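Local coordinates for protein HIAXHD3 (Humicola insolens, PDB 3ZXK) that removes arabinofuranose side chains from arabinoxylan as a family 43 glycoside hydrolase, and probably, in its engineered form, also cleaves the xylan backbone, at residues L109-G114 / Q132-I137; G239-A244 / I465-G470. One frame throughout, in Å; residues are numbered along the deposited sequence.

Contact 1 (L109-G114 / Q132-I137)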
# COMPACT_ATOMS: atom_id res chain seq x y z
N LEU A 109 4.07 17.97 -3.40
CA LEU A 109 3.51 17.69 -4.70
C LEU A 109 4.53 16.97 -5.55
O LEU A 109 5.64 17.46 -5.73
CB LEU A 109 3.12 18.99 -5.42
CG LEU A 109 2.78 18.83 -6.89
CD1 LEU A 109 1.58 17.90 -7.09
CD2 LEU A 109 2.51 20.22 -7.47
N TRP A 110 4.14 15.80 -6.05
CA TRP A 110 4.92 15.05 -7.02
C TRP A 110 4.12 14.93 -8.28
O TRP A 110 2.89 14.69 -8.22
CB TRP A 110 5.24 13.66 -6.49
CG TRP A 110 6.36 13.60 -5.50
CD1 TRP A 110 6.35 13.98 -4.14
CD2 TRP A 110 7.72 13.12 -5.77
NE1 TRP A 110 7.58 13.76 -3.57
CE2 TRP A 110 8.45 13.24 -4.52
CE3 TRP A 110 8.37 12.63 -6.90
CZ2 TRP A 110 9.80 12.85 -4.42
CZ3 TRP A 110 9.71 12.25 -6.80
CH2 TRP A 110 10.41 12.35 -5.58
N THR A 111 4.75 15.16 -9.44
CA THR A 111 4.00 15.08 -10.71
C THR A 111 4.71 14.20 -11.72
O THR A 111 5.91 14.00 -11.64
CB THR A 111 3.75 16.45 -11.36
OG1 THR A 111 5.00 17.04 -11.70
CG2 THR A 111 2.97 17.40 -10.42
N SER A 112 3.95 13.68 -12.67
CA SER A 112 4.50 12.94 -13.80
C SER A 112 3.74 13.29 -15.07
O SER A 112 2.53 13.44 -15.03
CB SER A 112 4.37 11.42 -13.56
OG SER A 112 4.77 10.69 -14.74
N PRO A 113 4.44 13.33 -16.22
CA PRO A 113 3.69 13.42 -17.47
C PRO A 113 2.84 12.15 -17.68
O PRO A 113 3.11 11.12 -17.07
CB PRO A 113 4.80 13.51 -18.52
CG PRO A 113 5.94 12.76 -17.93
CD PRO A 113 5.89 13.17 -16.47
N GLY A 114 1.82 12.25 -18.53
CA GLY A 114 0.92 11.13 -18.81
C GLY A 114 1.06 10.45 -20.15
O GLY A 114 0.22 9.62 -20.51
N GLN A 132 8.54 13.51 -10.40
CA GLN A 132 9.51 14.44 -9.81
C GLN A 132 8.83 15.27 -8.76
O GLN A 132 7.63 15.59 -8.89
CB GLN A 132 10.06 15.41 -10.88
CG GLN A 132 10.69 14.76 -12.11
CD GLN A 132 12.04 14.15 -11.83
OE1 GLN A 132 12.76 14.56 -10.91
NE2 GLN A 132 12.41 13.16 -12.65
N HIS A 133 9.58 15.67 -7.74
CA HIS A 133 9.09 16.59 -6.72
C HIS A 133 8.94 17.98 -7.31
O HIS A 133 9.90 18.56 -7.82
CB HIS A 133 10.07 16.58 -5.56
CG HIS A 133 9.69 17.51 -4.46
ND1 HIS A 133 10.60 18.27 -3.81
CD2 HIS A 133 8.46 17.82 -3.92
CE1 HIS A 133 9.98 19.01 -2.88
NE2 HIS A 133 8.67 18.74 -2.95
N THR A 134 7.73 18.52 -7.25
CA THR A 134 7.38 19.72 -8.00
C THR A 134 7.15 20.92 -7.07
O THR A 134 7.45 22.07 -7.43
CB THR A 134 6.15 19.41 -8.92
OG1 THR A 134 6.49 18.37 -9.84
CG2 THR A 134 5.66 20.65 -9.67
N ALA A 135 6.63 20.68 -5.88
CA ALA A 135 6.43 21.78 -4.94
C ALA A 135 6.27 21.27 -3.53
O ALA A 135 6.05 20.06 -3.31
CB ALA A 135 5.22 22.65 -5.35
N THR A 136 6.43 22.18 -2.57
CA THR A 136 6.11 21.91 -1.19
C THR A 136 5.25 23.11 -0.76
O THR A 136 5.60 24.26 -1.04
CB THR A 136 7.38 21.78 -0.30
OG1 THR A 136 8.23 20.73 -0.80
CG2 THR A 136 7.01 21.47 1.16
N ILE A 137 4.13 22.83 -0.12
CA ILE A 137 3.23 23.85 0.41
C ILE A 137 3.33 23.81 1.95
O ILE A 137 3.24 22.74 2.54
CB ILE A 137 1.78 23.58 -0.08
CG1 ILE A 137 1.64 23.92 -1.58
CG2 ILE A 137 0.77 24.36 0.73
CD1 ILE A 137 0.38 23.37 -2.24
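Leu109 faces two residues at once, Thr134 and Ala135: this is a classic beta bulge, set into an antiparallel pairing. Its carbonyl oxygen takes the amide of Thr134 nearly straight, N to O 2.8 Å at 173°, plus a weak, longer bond from Ala135 N, while Leu109 N returns a bond to Ala135 O. Beyond the bulge, Thr111 and Gln132 form a hydrogen-bonded pair, with two backbone bonds between them. Thr134 turns its side chain toward the neighbouring strand: OG1 lies 2.7 Å from Thr111 OG1 in a hydroxyl-hydroxyl hydrogen bond, and CG2 sits 3.9 Å from Leu109 CD2. Thr111 OG1 is also bonded to Arg96, so this hydroxyl has two partners.

Trp110 packs on the other side of the sheet. With CG beside the backbone N (chi1 -79°), the indole reaches across to His133, whose CB lies over the six-membered ring, 4.0 Å from its centroid, as a CH-pi contact. His133 N is over the ring too, off toward its rim, and the imidazole is inclined at 36° to the indole. With an alanine in place of Trp110, His133 would probably lose the surface it rests on, and Asn64 OD1 the indole N-H that it accepts. Strand 132-137 is the edge strand of a four-stranded antiparallel blade, with 106-113 next inward, as in the five-bladed beta-propeller of family 43.

Contact 2 (G239-A244 / I465-G470)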
# COMPACT_ATOMS: atom_id res chain seq x y z
N GLY A 239 -21.41 -6.56 5.63
CA GLY A 239 -20.82 -7.10 4.40
C GLY A 239 -19.78 -6.16 3.78
O GLY A 239 -19.63 -5.03 4.20
N PRO A 240 -19.07 -6.63 2.76
CA PRO A 240 -19.28 -7.92 2.13
C PRO A 240 -18.35 -9.01 2.67
O PRO A 240 -18.33 -10.11 2.11
CB PRO A 240 -18.94 -7.62 0.67
CG PRO A 240 -17.80 -6.65 0.78
CD PRO A 240 -18.22 -5.75 1.93
N LEU A 241 -17.57 -8.70 3.70
CA LEU A 241 -16.62 -9.66 4.25
C LEU A 241 -16.78 -9.67 5.76
O LEU A 241 -17.03 -8.61 6.36
CB LEU A 241 -15.19 -9.24 3.83
CG LEU A 241 -13.94 -10.10 3.98
CD1 LEU A 241 -14.04 -11.38 3.17
CD2 LEU A 241 -12.73 -9.30 3.52
N ALA A 242 -16.68 -10.85 6.39
CA ALA A 242 -16.76 -10.93 7.86
C ALA A 242 -15.43 -10.56 8.52
O ALA A 242 -14.35 -10.73 7.92
CB ALA A 242 -17.19 -12.33 8.29
N ASN A 243 -15.50 -10.10 9.77
CA ASN A 243 -14.30 -9.91 10.61
C ASN A 243 -13.30 -8.96 10.02
O ASN A 243 -12.11 -9.15 10.18
CB ASN A 243 -13.62 -11.26 10.97
CG ASN A 243 -14.61 -12.27 11.47
OD1 ASN A 243 -14.67 -13.41 10.99
ND2 ASN A 243 -15.39 -11.86 12.44
N ALA A 244 -13.82 -7.91 9.37
CA ALA A 244 -12.98 -6.96 8.62
C ALA A 244 -13.48 -5.54 8.83
O ALA A 244 -13.36 -4.67 7.96
CB ALA A 244 -12.96 -7.34 7.14
N ILE A 465 -3.83 -14.76 6.36
CA ILE A 465 -4.32 -13.41 6.65
C ILE A 465 -5.84 -13.36 6.63
O ILE A 465 -6.43 -12.28 6.46
CB ILE A 465 -3.68 -12.29 5.78
CG1 ILE A 465 -3.81 -12.55 4.27
CG2 ILE A 465 -2.21 -12.13 6.19
CD1 ILE A 465 -3.58 -11.33 3.38
N THR A 466 -6.49 -14.51 6.80
CA THR A 466 -7.96 -14.51 6.88
C THR A 466 -8.40 -13.47 7.94
O THR A 466 -7.87 -13.50 9.05
CB THR A 466 -8.49 -15.90 7.29
OG1 THR A 466 -8.02 -16.87 6.34
CG2 THR A 466 -10.02 -15.93 7.31
N PRO A 467 -9.30 -12.53 7.60
CA PRO A 467 -9.62 -11.45 8.53
C PRO A 467 -10.03 -11.96 9.92
O PRO A 467 -10.75 -12.95 10.07
CB PRO A 467 -10.75 -10.70 7.82
CG PRO A 467 -10.42 -10.89 6.39
CD PRO A 467 -9.94 -12.31 6.29
N ALA A 468 -9.53 -11.26 10.93
CA ALA A 468 -9.82 -11.63 12.33
C ALA A 468 -10.04 -10.38 13.15
O ALA A 468 -9.99 -10.43 14.37
CB ALA A 468 -8.72 -12.51 12.91
N PHE A 469 -10.33 -9.26 12.48
CA PHE A 469 -10.44 -7.98 13.16
C PHE A 469 -11.67 -7.99 14.06
O PHE A 469 -12.76 -8.40 13.65
CB PHE A 469 -10.57 -6.87 12.11
CG PHE A 469 -10.29 -5.49 12.63
CD1 PHE A 469 -9.08 -5.18 13.28
CD2 PHE A 469 -11.19 -4.48 12.40
CE1 PHE A 469 -8.81 -3.89 13.71
CE2 PHE A 469 -10.94 -3.18 12.83
CZ PHE A 469 -9.74 -2.88 13.48
N GLY A 470 -11.48 -7.56 15.30
CA GLY A 470 -12.58 -7.51 16.28
C GLY A 470 -12.86 -8.86 16.96
O GLY A 470 -13.74 -8.93 17.82
O HOH W 1 -12.88 -14.11 8.67
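Pro467 presses its ring into the loop from Leu241 to Ala244, and that is the tight half of the contact. Its CB comes within 3.1 Å of Asn243 O, and the same atom meets Ala244 CB at 4.1 Å. Further round the ring, CG touches Leu241 CD2 at 4.0 Å, the two side chains crossing at about a right angle. Asn243 O also accepts the one direct hydrogen bond between the segments, from Phe469 N at 2.9 Å. It is a bent bond, 136° at the hydrogen, and the donor sits above the carbonyl plane instead of on a lone pair.

The other half is looser and wetter. Asn243 is exposed, with its CB against Pro467 O and its amide end linked to the other segment through a water. That water donates to Asn243 OD1 at 3.0 Å and to Pro467 O at 2.8 Å; the proline oxygen is gripped again by Arg475 NH2.

Phe469 carries the contact to the glycan. Because CG lies anti to the backbone N (chi1 -163°), the ring swings away from the 239-244 loop, meeting the ring of Tyr269 and reaching a bound arabinofuranose. Two loops from different domains, one from the family 43 catalytic domain and one from the concanavalin A-like domain, thus come together beside the glycan-binding pocket, to which the second domain contributes the aromatic ring of Phe469.

How the contacts relate
Starting from the N terminus, the chain reaches contact 1 first, where 109-114 and 132-137 pair across a 17-residue loop without regular structure, completing one sheet of the catalytic domain. It then runs through further four- and five-stranded sheets before 239-244 opens contact 2. That one closes only after another 220 residues, at 465-470 in the C-terminal domain. The two are in series, neither nested nor crossed. The centres of contact 1 and contact 2 lie about 37 Å apart, on opposite sides of the chain's centre, and the two do not touch. Contact 1 is thus local, strand to neighbouring strand, whereas contact 2 spans two domains and ties them together next to the bound sugar.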